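Local coordinates for single-stranded DNA-binding protein DdrB (Deinococcus radiodurans, PDB 4NOE), which binds single-stranded DNA and assists its accurate annealing, probably as part of the response to DNA damage, at residues Glu55-Phe60 and Ile105-Gly110; His84-Arg89 and Val130-Phe135; Arg27-Gln32 and Trp62-Ala67; Ile8-Asp13 and Arg33-Leu38. All coordinates share one frame; numbering follows the deposited sequence.

Interaction 1 (Glu55-Phe60 and Ile105-Gly110); sequences ENEADF and IKYSRG. With nucleotides of chain F.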
# COMPACT_ATOMS: atom_id res chain seq x y z
N GLU E 55 32.79 21.65 8.68
CA GLU E 55 34.23 21.88 8.72
C GLU E 55 35.04 20.58 8.80
O GLU E 55 36.28 20.60 8.70
CB GLU E 55 34.62 22.84 9.85
N ASN E 56 34.36 19.45 8.97
CA ASN E 56 35.04 18.16 9.01
C ASN E 56 35.13 17.44 7.65
O ASN E 56 35.81 16.41 7.54
CB ASN E 56 34.40 17.23 10.05
CG ASN E 56 34.95 17.45 11.45
OD1 ASN E 56 34.24 17.93 12.33
ND2 ASN E 56 36.21 17.09 11.65
N GLU E 57 34.47 17.98 6.63
CA GLU E 57 34.32 17.28 5.35
C GLU E 57 35.62 17.11 4.58
O GLU E 57 35.90 16.02 4.07
CB GLU E 57 33.29 18.01 4.48
CG GLU E 57 32.73 17.17 3.34
CD GLU E 57 33.58 17.23 2.07
OE1 GLU E 57 34.35 18.21 1.89
OE2 GLU E 57 33.47 16.30 1.24
N ALA E 58 36.40 18.18 4.47
CA ALA E 58 37.61 18.18 3.65
C ALA E 58 38.60 17.06 3.99
O ALA E 58 39.26 16.51 3.10
CB ALA E 58 38.29 19.52 3.73
N ASP E 59 38.71 16.72 5.27
CA ASP E 59 39.73 15.76 5.72
C ASP E 59 39.13 14.70 6.63
O ASP E 59 39.81 14.13 7.50
CB ASP E 59 40.85 16.50 6.45
CG ASP E 59 40.35 17.20 7.69
OD1 ASP E 59 39.13 17.40 7.81
OD2 ASP E 59 41.18 17.54 8.56
N PHE E 60 37.84 14.43 6.44
CA PHE E 60 37.16 13.42 7.23
C PHE E 60 37.84 12.06 7.07
O PHE E 60 38.22 11.67 5.97
CB PHE E 60 35.70 13.33 6.80
CG PHE E 60 34.89 12.40 7.63
CD1 PHE E 60 34.48 12.76 8.90
CD2 PHE E 60 34.54 11.14 7.14
CE1 PHE E 60 33.73 11.89 9.67
CE2 PHE E 60 33.80 10.28 7.91
CZ PHE E 60 33.39 10.65 9.18
N ILE E 105 27.34 19.40 2.35
CA ILE E 105 28.00 18.47 1.45
C ILE E 105 27.38 17.13 1.74
O ILE E 105 27.49 16.61 2.85
CB ILE E 105 29.50 18.39 1.71
CG1 ILE E 105 30.11 19.79 1.78
CG2 ILE E 105 30.18 17.58 0.61
CD1 ILE E 105 30.02 20.53 0.47
N LYS E 106 26.69 16.58 0.75
CA LYS E 106 25.94 15.35 0.97
C LYS E 106 26.55 14.22 0.16
O LYS E 106 26.96 14.41 -0.98
CB LYS E 106 24.47 15.56 0.58
CG LYS E 106 23.58 14.37 0.89
CD LYS E 106 22.08 14.67 0.76
CE LYS E 106 21.29 13.42 1.16
NZ LYS E 106 19.80 13.49 1.02
N TYR E 107 26.64 13.05 0.78
CA TYR E 107 27.07 11.84 0.10
C TYR E 107 25.87 10.93 -0.02
O TYR E 107 25.32 10.46 0.99
CB TYR E 107 28.21 11.16 0.89
CG TYR E 107 29.50 11.92 0.76
CD1 TYR E 107 29.75 13.05 1.53
CD2 TYR E 107 30.47 11.52 -0.15
CE1 TYR E 107 30.93 13.76 1.41
CE2 TYR E 107 31.66 12.23 -0.28
CZ TYR E 107 31.88 13.34 0.49
OH TYR E 107 33.06 14.04 0.36
N SER E 108 25.45 10.70 -1.27
CA SER E 108 24.27 9.89 -1.56
C SER E 108 24.37 9.21 -2.91
O SER E 108 25.12 9.66 -3.79
CB SER E 108 23.01 10.77 -1.53
OG SER E 108 23.02 11.68 -2.63
N ARG E 109 23.58 8.16 -3.09
CA ARG E 109 23.49 7.43 -4.35
C ARG E 109 22.03 7.21 -4.73
O ARG E 109 21.12 7.35 -3.90
CB ARG E 109 24.16 6.06 -4.20
CG ARG E 109 23.48 5.18 -3.15
CD ARG E 109 24.22 3.86 -2.91
NE ARG E 109 23.64 3.12 -1.77
CZ ARG E 109 22.56 2.35 -1.86
NH1 ARG E 109 21.91 2.21 -3.02
NH2 ARG E 109 22.11 1.73 -0.79
N GLY E 110 21.81 6.86 -5.99
CA GLY E 110 20.47 6.51 -6.43
C GLY E 110 20.05 5.19 -5.79
O GLY E 110 20.89 4.31 -5.56
P DT F 26 18.23 19.72 -5.30
OP1 DT F 26 18.69 20.88 -5.98
OP2 DT F 26 17.01 19.12 -5.69
O5' DT F 26 19.31 18.56 -5.34
C5' DT F 26 20.72 18.79 -5.32
C4' DT F 26 21.47 17.48 -5.31
O4' DT F 26 21.05 16.68 -4.19
C3' DT F 26 21.26 16.61 -6.55
O3' DT F 26 22.46 15.97 -6.96
C2' DT F 26 20.33 15.53 -6.05
C1' DT F 26 20.78 15.37 -4.61
N1 DT F 26 19.80 14.81 -3.69
C2 DT F 26 20.20 13.96 -2.69
O2 DT F 26 21.33 13.57 -2.56
N3 DT F 26 19.20 13.57 -1.84
C4 DT F 26 17.87 13.94 -1.90
O4 DT F 26 17.09 13.52 -1.06
C5 DT F 26 17.53 14.86 -2.95
C7 DT F 26 16.12 15.33 -3.07
C6 DT F 26 18.50 15.24 -3.78
P DG F 29 22.88 5.70 -9.82
OP1 DG F 29 23.63 6.19 -8.69
OP2 DG F 29 23.40 5.81 -11.14
O5' DG F 29 22.52 4.17 -9.65
C5' DG F 29 21.31 3.78 -9.00
C4' DG F 29 20.73 2.52 -9.62
O4' DG F 29 20.08 2.87 -10.85
C3' DG F 29 21.73 1.42 -9.95
O3' DG F 29 21.19 0.10 -9.90
C2' DG F 29 22.06 1.69 -11.40
C1' DG F 29 20.77 2.29 -11.94
N9 DG F 29 21.04 3.33 -12.91
C8 DG F 29 22.26 3.90 -13.18
N7 DG F 29 22.21 4.81 -14.12
C5 DG F 29 20.87 4.83 -14.50
C6 DG F 29 20.21 5.61 -15.47
O6 DG F 29 20.68 6.47 -16.21
N1 DG F 29 18.86 5.31 -15.52
C2 DG F 29 18.22 4.39 -14.73
N2 DG F 29 16.91 4.25 -14.93
N3 DG F 29 18.83 3.64 -13.83
C4 DG F 29 20.14 3.92 -13.76
P DC F 28 23.36 11.01 -10.16
OP1 DC F 28 24.18 10.41 -9.16
OP2 DC F 28 23.93 11.19 -11.46
O5' DC F 28 22.03 10.17 -10.35
C5' DC F 28 21.42 9.49 -9.28
C4' DC F 28 20.47 8.44 -9.81
O4' DC F 28 19.49 9.07 -10.64
C3' DC F 28 21.13 7.39 -10.68
O3' DC F 28 21.48 6.36 -9.79
C2' DC F 28 20.02 7.00 -11.65
C1' DC F 28 19.11 8.23 -11.71
N1 DC F 28 19.17 9.03 -12.94
C2 DC F 28 17.98 9.36 -13.59
O2 DC F 28 16.91 8.92 -13.15
N3 DC F 28 18.02 10.14 -14.69
C4 DC F 28 19.19 10.60 -15.13
N4 DC F 28 19.19 11.36 -16.22
C5 DC F 28 20.42 10.29 -14.47
C6 DC F 28 20.36 9.52 -13.39
O HOH W 1 36.02 13.68 2.17
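The hydroxyl of Y107 meets the carboxylate of E57. Y107 OH donates to E57 OE2 across a very short 2.5 Å. OE2 lies at the edge of the tyrosine ring and in its plane, and carboxylate and ring are nearly coplanar, 23° apart. The glutamate gets there by a bent chain. CG stands anti to the backbone N (chi1 -162°), and a turn at chi2 (-87°) swings the carboxylate toward the phenol. E57 CG, set by chi1, lies 3.8 Å from I105 CB, while I105 CG2 touches E57 OE2 at 3.6 Å. A water also donates to E57 O, at 3.0 Å, and more weakly to Y107 OH. E57 opens a type I turn that runs to F60, in the loop after strand 50-52. I105 to G110 belong to strand 104-110 of the DNA-binding sheet. Farther along it, S108 OG donates to O2 of DT26 of chain F at 2.5 Å, and G110 N gives a weak bond to a phosphate oxygen of DG29 of chain F. E57 OE2 accepts both the phenol's hydrogen bond and a salt bridge from R88, which probably keeps the glutamate ionised and ties the loop to the strand.

Interaction 2 (His84-Arg89 and Val130-Phe135); sequences HAYRRR and VSLAIF. With nucleotides of chain F.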
# COMPACT_ATOMS: atom_id res chain seq x y z
N HIS E 84 28.80 -0.11 -1.93
CA HIS E 84 28.05 0.89 -2.70
C HIS E 84 28.87 2.17 -2.88
O HIS E 84 29.66 2.54 -2.00
CB HIS E 84 26.74 1.26 -1.97
CG HIS E 84 25.83 0.09 -1.73
ND1 HIS E 84 25.04 -0.46 -2.72
CD2 HIS E 84 25.56 -0.60 -0.60
CE1 HIS E 84 24.34 -1.46 -2.21
NE2 HIS E 84 24.63 -1.57 -0.92
N ALA E 85 28.66 2.86 -4.00
CA ALA E 85 29.35 4.12 -4.26
C ALA E 85 28.41 5.27 -3.95
O ALA E 85 27.26 5.25 -4.38
CB ALA E 85 29.80 4.20 -5.71
N TYR E 86 28.89 6.26 -3.21
CA TYR E 86 28.08 7.44 -2.93
C TYR E 86 28.75 8.66 -3.53
O TYR E 86 29.95 8.86 -3.32
CB TYR E 86 27.90 7.63 -1.42
CG TYR E 86 27.12 6.51 -0.77
CD1 TYR E 86 27.75 5.33 -0.41
CD2 TYR E 86 25.76 6.63 -0.53
CE1 TYR E 86 27.04 4.30 0.17
CE2 TYR E 86 25.03 5.58 0.06
CZ TYR E 86 25.69 4.43 0.40
OH TYR E 86 25.00 3.38 0.98
N ARG E 87 28.00 9.47 -4.27
CA ARG E 87 28.54 10.70 -4.87
C ARG E 87 28.61 11.86 -3.89
O ARG E 87 27.69 12.07 -3.09
CB ARG E 87 27.69 11.14 -6.06
CG ARG E 87 28.02 10.42 -7.35
CD ARG E 87 27.59 11.20 -8.58
NE ARG E 87 27.91 10.44 -9.78
CZ ARG E 87 27.15 9.47 -10.28
NH1 ARG E 87 27.53 8.82 -11.37
NH2 ARG E 87 26.00 9.15 -9.69
N ARG E 88 29.69 12.63 -3.98
CA ARG E 88 29.82 13.87 -3.22
C ARG E 88 28.96 14.95 -3.89
O ARG E 88 29.11 15.22 -5.07
CB ARG E 88 31.29 14.29 -3.20
CG ARG E 88 31.60 15.54 -2.39
CD ARG E 88 33.10 15.83 -2.41
NE ARG E 88 33.46 16.95 -1.54
CZ ARG E 88 33.35 18.23 -1.89
NH1 ARG E 88 32.90 18.57 -3.10
NH2 ARG E 88 33.70 19.18 -1.02
N ARG E 89 28.05 15.56 -3.14
CA ARG E 89 27.18 16.58 -3.70
C ARG E 89 27.27 17.88 -2.91
O ARG E 89 27.11 17.90 -1.69
CB ARG E 89 25.72 16.07 -3.74
CG ARG E 89 25.61 14.68 -4.39
CD ARG E 89 24.19 14.18 -4.49
NE ARG E 89 24.13 12.75 -4.82
CZ ARG E 89 24.12 12.27 -6.06
NH1 ARG E 89 24.18 13.08 -7.11
NH2 ARG E 89 24.06 10.95 -6.24
N VAL E 130 19.60 7.52 -1.64
CA VAL E 130 19.88 6.83 -0.39
C VAL E 130 21.07 7.55 0.18
O VAL E 130 22.07 7.73 -0.53
CB VAL E 130 20.22 5.35 -0.63
CG1 VAL E 130 20.63 4.68 0.68
CG2 VAL E 130 19.04 4.61 -1.28
N SER E 131 20.99 7.97 1.44
CA SER E 131 22.03 8.82 2.03
C SER E 131 23.06 8.06 2.86
O SER E 131 22.72 7.20 3.68
CB SER E 131 21.41 9.89 2.93
OG SER E 131 20.41 10.62 2.24
N LEU E 132 24.33 8.43 2.68
CA LEU E 132 25.38 7.92 3.56
C LEU E 132 25.69 8.92 4.66
O LEU E 132 25.78 8.56 5.85
CB LEU E 132 26.65 7.64 2.76
CG LEU E 132 27.87 7.26 3.61
CD1 LEU E 132 27.66 5.93 4.35
CD2 LEU E 132 29.12 7.18 2.75
N ALA E 133 25.86 10.18 4.26
CA ALA E 133 26.35 11.20 5.19
C ALA E 133 26.06 12.61 4.69
O ALA E 133 26.00 12.87 3.48
CB ALA E 133 27.89 11.03 5.44
N ILE E 134 25.89 13.54 5.62
CA ILE E 134 25.78 14.93 5.23
C ILE E 134 26.62 15.82 6.14
O ILE E 134 26.51 15.77 7.37
CB ILE E 134 24.31 15.42 5.18
CG1 ILE E 134 24.26 16.92 4.93
CG2 ILE E 134 23.57 15.07 6.45
CD1 ILE E 134 22.91 17.39 4.38
N PHE E 135 27.48 16.63 5.53
CA PHE E 135 28.32 17.51 6.31
C PHE E 135 27.66 18.88 6.30
O PHE E 135 27.40 19.47 5.24
CB PHE E 135 29.75 17.53 5.76
CG PHE E 135 30.44 16.18 5.84
CD1 PHE E 135 30.14 15.17 4.94
CD2 PHE E 135 31.38 15.92 6.83
CE1 PHE E 135 30.76 13.93 5.02
CE2 PHE E 135 32.00 14.69 6.92
CZ PHE E 135 31.69 13.69 6.00
P DC F 28 23.36 11.01 -10.16
OP1 DC F 28 24.18 10.41 -9.16
OP2 DC F 28 23.93 11.19 -11.46
O5' DC F 28 22.03 10.17 -10.35
C5' DC F 28 21.42 9.49 -9.28
C4' DC F 28 20.47 8.44 -9.81
O4' DC F 28 19.49 9.07 -10.64
C3' DC F 28 21.13 7.39 -10.68
O3' DC F 28 21.48 6.36 -9.79
C2' DC F 28 20.02 7.00 -11.65
C1' DC F 28 19.11 8.23 -11.71
N1 DC F 28 19.17 9.03 -12.94
C2 DC F 28 17.98 9.36 -13.59
O2 DC F 28 16.91 8.92 -13.15
N3 DC F 28 18.02 10.14 -14.69
C4 DC F 28 19.19 10.60 -15.13
N4 DC F 28 19.19 11.36 -16.22
C5 DC F 28 20.42 10.29 -14.47
C6 DC F 28 20.36 9.52 -13.39
P DG F 27 23.57 16.67 -7.77
OP1 DG F 27 24.82 16.16 -7.34
OP2 DG F 27 23.33 18.07 -7.80
O5' DG F 27 23.60 15.94 -9.16
C5' DG F 27 22.51 15.79 -10.04
C4' DG F 27 21.69 14.57 -9.69
O4' DG F 27 20.34 14.90 -10.07
C3' DG F 27 22.02 13.27 -10.41
O3' DG F 27 22.84 12.39 -9.64
C2' DG F 27 20.65 12.63 -10.54
C1' DG F 27 19.77 13.84 -10.79
N9 DG F 27 19.78 14.21 -12.19
C8 DG F 27 20.86 14.14 -13.04
N7 DG F 27 20.56 14.47 -14.27
C5 DG F 27 19.21 14.74 -14.23
C6 DG F 27 18.33 15.15 -15.25
O6 DG F 27 18.59 15.36 -16.44
N1 DG F 27 17.05 15.34 -14.78
C2 DG F 27 16.64 15.14 -13.49
N2 DG F 27 15.34 15.36 -13.24
N3 DG F 27 17.45 14.76 -12.52
C4 DG F 27 18.71 14.58 -12.96
P DT F 26 18.23 19.72 -5.30
OP1 DT F 26 18.69 20.88 -5.98
OP2 DT F 26 17.01 19.12 -5.69
O5' DT F 26 19.31 18.56 -5.34
C5' DT F 26 20.72 18.79 -5.32
C4' DT F 26 21.47 17.48 -5.31
O4' DT F 26 21.05 16.68 -4.19
C3' DT F 26 21.26 16.61 -6.55
O3' DT F 26 22.46 15.97 -6.96
C2' DT F 26 20.33 15.53 -6.05
C1' DT F 26 20.78 15.37 -4.61
N1 DT F 26 19.80 14.81 -3.69
C2 DT F 26 20.20 13.96 -2.69
O2 DT F 26 21.33 13.57 -2.56
N3 DT F 26 19.20 13.57 -1.84
C4 DT F 26 17.87 13.94 -1.90
O4 DT F 26 17.09 13.52 -1.06
C5 DT F 26 17.53 14.86 -2.95
C7 DT F 26 16.12 15.33 -3.07
C6 DT F 26 18.50 15.24 -3.78
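L132 packs on the ring of Y86, and this is the tight part of the contact. L132 CB sits over one ring face, 3.7 Å from the centroid and 16° off the normal, a CH-pi contact. L132 CD2 lies near the rim, 3.9 Å from Y86 CD1. V130 O lies in the ring plane at the edge, 3.7 Å from Y86 CE2. With chi1 at -64°, Y86 CG is anti to the carbonyl carbon, and the ring extends toward 130-135. The phenol oxygen is bonded to R109. Strands 84-91 and 128-135 are not paired with each other; strand 104-110 runs between them, antiparallel to both. A classic beta bulge at L132 and A133, opposite Y107, bends the strand. The DNA side, where R87 is partly exposed, is less close-packed and relies largely on polar contacts. R89 extends from CG to NE and sets the edge of its guanidinium against the backbone of chain F. R89 NH1 donates to O3' of DG27 of chain F at 2.9 Å and to OP1 of the same nucleotide at 3.2 Å, the latter at 158°. R89 NE is bonded to S108, which helps to fix the rotation of the group. A leucine in place of R89 would probably leave the DG27 phosphate of chain F without its cation and S108 without this donor. R87 CB lies 3.6 Å above one face of the R89 guanidinium.

Interaction 3 (Arg27-Gln32 and Trp62-Ala67); sequences RLLDVQ and WSLIGA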
# COMPACT_ATOMS: atom_id res chain seq x y z
N ARG E 27 41.21 4.56 23.21
CA ARG E 27 41.64 3.86 22.00
C ARG E 27 40.49 3.51 21.04
O ARG E 27 40.71 2.89 19.99
CB ARG E 27 42.40 2.58 22.39
N LEU E 28 39.27 3.91 21.39
CA LEU E 28 38.08 3.50 20.63
C LEU E 28 38.16 3.88 19.15
O LEU E 28 38.01 3.03 18.27
CB LEU E 28 36.81 4.07 21.27
CG LEU E 28 35.52 3.66 20.57
CD1 LEU E 28 35.43 2.14 20.46
CD2 LEU E 28 34.29 4.23 21.28
N LEU E 29 38.38 5.16 18.86
CA LEU E 29 38.42 5.63 17.48
C LEU E 29 39.55 4.99 16.66
O LEU E 29 39.41 4.75 15.46
CB LEU E 29 38.50 7.16 17.43
CG LEU E 29 37.20 7.94 17.16
CD1 LEU E 29 36.00 7.30 17.84
CD2 LEU E 29 37.34 9.38 17.60
N ASP E 30 40.67 4.67 17.32
CA ASP E 30 41.77 4.01 16.62
C ASP E 30 41.44 2.57 16.22
O ASP E 30 41.78 2.12 15.13
CB ASP E 30 43.06 4.08 17.44
CG ASP E 30 43.61 5.49 17.53
OD1 ASP E 30 43.35 6.30 16.61
OD2 ASP E 30 44.32 5.79 18.52
N VAL E 31 40.76 1.85 17.11
CA VAL E 31 40.25 0.53 16.77
C VAL E 31 39.28 0.64 15.59
O VAL E 31 39.36 -0.15 14.65
CB VAL E 31 39.57 -0.12 17.99
CG1 VAL E 31 38.89 -1.42 17.60
CG2 VAL E 31 40.61 -0.34 19.10
N GLN E 32 38.39 1.63 15.63
CA GLN E 32 37.44 1.83 14.53
C GLN E 32 38.16 2.09 13.21
O GLN E 32 37.79 1.52 12.18
CB GLN E 32 36.47 2.97 14.82
CG GLN E 32 35.17 2.52 15.48
CD GLN E 32 34.28 3.70 15.81
OE1 GLN E 32 33.66 4.30 14.93
NE2 GLN E 32 34.23 4.05 17.09
N TRP E 62 37.26 8.63 6.58
CA TRP E 62 36.16 7.75 6.20
C TRP E 62 36.31 6.35 6.79
O TRP E 62 35.32 5.62 6.89
CB TRP E 62 36.00 7.71 4.68
CG TRP E 62 35.46 9.02 4.11
CD1 TRP E 62 36.19 10.04 3.57
CD2 TRP E 62 34.09 9.44 4.08
NE1 TRP E 62 35.36 11.06 3.19
CE2 TRP E 62 34.06 10.73 3.49
CE3 TRP E 62 32.88 8.86 4.48
CZ2 TRP E 62 32.87 11.44 3.28
CZ3 TRP E 62 31.69 9.58 4.28
CH2 TRP E 62 31.70 10.85 3.68
N SER E 63 37.52 5.98 7.19
CA SER E 63 37.72 4.65 7.79
C SER E 63 36.99 4.54 9.13
O SER E 63 36.70 3.43 9.60
CB SER E 63 39.22 4.33 7.96
OG SER E 63 39.77 5.03 9.06
N LEU E 64 36.68 5.68 9.74
CA LEU E 64 35.88 5.67 10.98
C LEU E 64 34.55 4.95 10.77
O LEU E 64 34.09 4.26 11.68
CB LEU E 64 35.67 7.09 11.51
CG LEU E 64 36.91 7.74 12.14
CD1 LEU E 64 36.73 9.25 12.35
CD2 LEU E 64 37.26 7.06 13.46
N ILE E 65 33.96 5.09 9.58
CA ILE E 65 32.70 4.38 9.32
C ILE E 65 32.85 3.26 8.31
O ILE E 65 31.87 2.86 7.66
CB ILE E 65 31.57 5.33 8.86
CG1 ILE E 65 31.89 5.96 7.51
CG2 ILE E 65 31.29 6.39 9.93
CD1 ILE E 65 30.74 6.81 6.92
N GLY E 66 34.08 2.75 8.17
CA GLY E 66 34.34 1.61 7.30
C GLY E 66 34.28 1.94 5.81
O GLY E 66 34.09 1.05 4.97
N ALA E 67 34.43 3.22 5.49
CA ALA E 67 34.34 3.68 4.12
C ALA E 67 35.72 4.12 3.62
O ALA E 67 36.66 4.26 4.42
CB ALA E 67 33.35 4.84 4.02
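L64 reaches helix 28-37 with one methyl group. Its CD2 lies 3.8 Å from L29 CG and 3.7 Å from L29 O. It thus touches both the branch point of the leucine and the helix backbone. The two side chains cross at a slant. L64 CG is anti to its own carbonyl carbon (chi1 -73°). CD1 is anti to CA (chi2 167°), which leaves CD2 as the branch turned to the helix. Q32 is the second helix residue in the contact. Its CB and aliphatic chain face the backbone of L64, and CB comes within 4.1 Å of L64 O. Beside it, Q32 O and S63 O stand 3.4 Å apart. Both are acceptors, so they are neighbours without a bond.

The next shell sets these groups in place. Q32 N bonds to L28 O at 3.0 Å within the helix. L14 and A16 of the second subunit pack on L29 and Q32, so the contact lies beside a subunit interface. On the other side, S63 OG is bonded to D61. W62 O accepts from both I65 N and A67 N, which approach from opposite faces of its plane. G66 N bonds to S63 O at 3.1 Å. The bonds from A67 N to W62 O and from G66 N to S63 O, with positive phi at G66, form a Schellman motif that closes the 3-10 turn 62-64.

Interaction 4 (Ile8-Asp13 and Arg33-Leu38); sequences IEFITD and RHYGRL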
# COMPACT_ATOMS: atom_id res chain seq x y z
N ILE E 8 33.32 -3.56 20.98
CA ILE E 8 32.65 -2.94 19.86
C ILE E 8 32.24 -4.03 18.89
O ILE E 8 33.01 -4.96 18.64
CB ILE E 8 33.49 -1.81 19.20
CG1 ILE E 8 32.94 -1.45 17.82
CG2 ILE E 8 34.96 -2.19 19.08
CD1 ILE E 8 33.66 -0.26 17.19
N GLU E 9 31.01 -3.95 18.41
CA GLU E 9 30.49 -4.95 17.49
C GLU E 9 30.62 -4.45 16.07
O GLU E 9 30.15 -3.36 15.75
CB GLU E 9 29.02 -5.28 17.80
N PHE E 10 31.27 -5.25 15.23
CA PHE E 10 31.42 -4.90 13.83
C PHE E 10 30.64 -5.87 12.97
O PHE E 10 30.33 -7.00 13.38
CB PHE E 10 32.89 -5.02 13.39
CG PHE E 10 33.80 -3.96 13.97
CD1 PHE E 10 33.81 -2.68 13.45
CD2 PHE E 10 34.68 -4.28 14.99
CE1 PHE E 10 34.66 -1.72 13.95
CE2 PHE E 10 35.54 -3.33 15.49
CZ PHE E 10 35.53 -2.04 14.97
N ILE E 11 30.33 -5.41 11.76
CA ILE E 11 29.93 -6.28 10.68
C ILE E 11 31.12 -6.27 9.74
O ILE E 11 31.53 -5.20 9.26
CB ILE E 11 28.70 -5.73 9.95
CG1 ILE E 11 27.50 -5.65 10.90
CG2 ILE E 11 28.37 -6.62 8.76
CD1 ILE E 11 27.03 -7.01 11.42
N THR E 12 31.72 -7.43 9.50
CA THR E 12 32.95 -7.50 8.73
C THR E 12 32.68 -7.35 7.24
O THR E 12 31.52 -7.25 6.81
CB THR E 12 33.68 -8.85 8.96
OG1 THR E 12 32.93 -9.90 8.32
CG2 THR E 12 33.77 -9.16 10.45
N ASP E 13 33.75 -7.36 6.45
CA ASP E 13 33.63 -7.30 4.99
C ASP E 13 32.85 -8.50 4.46
O ASP E 13 32.30 -8.44 3.37
CB ASP E 13 35.01 -7.25 4.34
CG ASP E 13 35.90 -8.40 4.77
OD1 ASP E 13 36.09 -8.60 5.99
OD2 ASP E 13 36.40 -9.13 3.89
N ARG E 33 39.19 2.93 13.25
CA ARG E 33 39.98 3.19 12.04
C ARG E 33 40.64 1.91 11.55
O ARG E 33 40.71 1.66 10.34
CB ARG E 33 41.07 4.23 12.31
CG ARG E 33 40.54 5.60 12.64
CD ARG E 33 41.67 6.59 12.84
NE ARG E 33 41.20 7.94 12.60
CZ ARG E 33 40.89 8.80 13.56
NH1 ARG E 33 41.01 8.44 14.83
NH2 ARG E 33 40.46 10.02 13.25
N HIS E 34 41.13 1.09 12.48
CA HIS E 34 41.88 -0.10 12.09
C HIS E 34 41.00 -1.08 11.32
O HIS E 34 41.35 -1.49 10.22
CB HIS E 34 42.52 -0.77 13.30
CG HIS E 34 43.11 -2.12 13.01
ND1 HIS E 34 44.41 -2.28 12.60
CD2 HIS E 34 42.56 -3.36 13.06
CE1 HIS E 34 44.65 -3.57 12.42
NE2 HIS E 34 43.55 -4.24 12.69
N TYR E 35 39.87 -1.48 11.89
CA TYR E 35 39.01 -2.42 11.17
C TYR E 35 38.21 -1.72 10.08
O TYR E 35 37.73 -2.36 9.13
CB TYR E 35 38.09 -3.18 12.13
CG TYR E 35 38.87 -4.06 13.10
CD1 TYR E 35 39.34 -5.31 12.71
CD2 TYR E 35 39.12 -3.63 14.39
CE1 TYR E 35 40.04 -6.11 13.60
CE2 TYR E 35 39.82 -4.42 15.28
CZ TYR E 35 40.27 -5.66 14.88
OH TYR E 35 40.97 -6.43 15.78
N GLY E 36 38.07 -0.40 10.22
CA GLY E 36 37.45 0.43 9.20
C GLY E 36 38.17 0.33 7.87
O GLY E 36 37.52 0.22 6.82
N ARG E 37 39.50 0.36 7.90
CA ARG E 37 40.30 0.24 6.68
C ARG E 37 40.05 -1.10 6.02
O ARG E 37 40.22 -1.23 4.81
CB ARG E 37 41.78 0.39 7.01
N LEU E 38 39.65 -2.10 6.81
CA LEU E 38 39.32 -3.41 6.24
C LEU E 38 37.89 -3.44 5.71
O LEU E 38 37.43 -4.46 5.19
CB LEU E 38 39.52 -4.52 7.27
CG LEU E 38 40.95 -4.73 7.78
CD1 LEU E 38 40.99 -5.87 8.79
CD2 LEU E 38 41.91 -5.00 6.62
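Segments 8-13 and 33-38 come closest just past the strand and the helix, at the CA atoms of D13 and L38, 7.0 Å apart. This is helix-on-sheet packing against a two-stranded antiparallel hairpin, strands 6-11 and 17-22. F10 carries it. Y35 CB lies over one face of the F10 ring, 4.2 Å from the centroid and 16° off the normal, a CH-pi contact. On the opposite face lies I8 CG1, from the same strand. The two rings meet obliquely, planes at 47°, with centroids 5.3 Å apart. The helix backbone puts Y35 CB over F10, and chi1 (-64°) turns the ring past F10 CE2. H34 CD2 covers the centre of one Y35 ring face, and W40 stacks with Y35. Losing the F10 ring to an alanine here is likely to open a gap between I8 and Y35 and leave the Y35 ring freer to shift. Hairpin and helix also face other subunits. I8 and E9 pair with an antiparallel strand of the second subunit, so the sheet continues across the interface. D13 OD2 is hydrogen-bonded to Y144 of the third subunit. At the far end of the contact, D13 CB rests 3.8 Å from L38 O.

How the interactions relate
Interaction 2 is buried throughout, whereas interactions 1, 3 and 4 are only partly buried. Interactions 1 and 2 draw on the same curled sheet and share the DNA surface, interaction 1 joining a loop to it. They join through a probable hydrogen bond from R89 N to K106 O. They mix aromatic and apolar packing with charges and a hydroxyl, that of S108, at the DNA, while the E57-Y107 bond faces the loop. Interactions 3 and 4 both use helix 28-37, about 12 and 17 Å from the nucleic acid at their nearest atoms. They rely mainly on apolar and aromatic contacts, and both touch the second subunit. W62 links the regions, packing on Y107, L132 and F135.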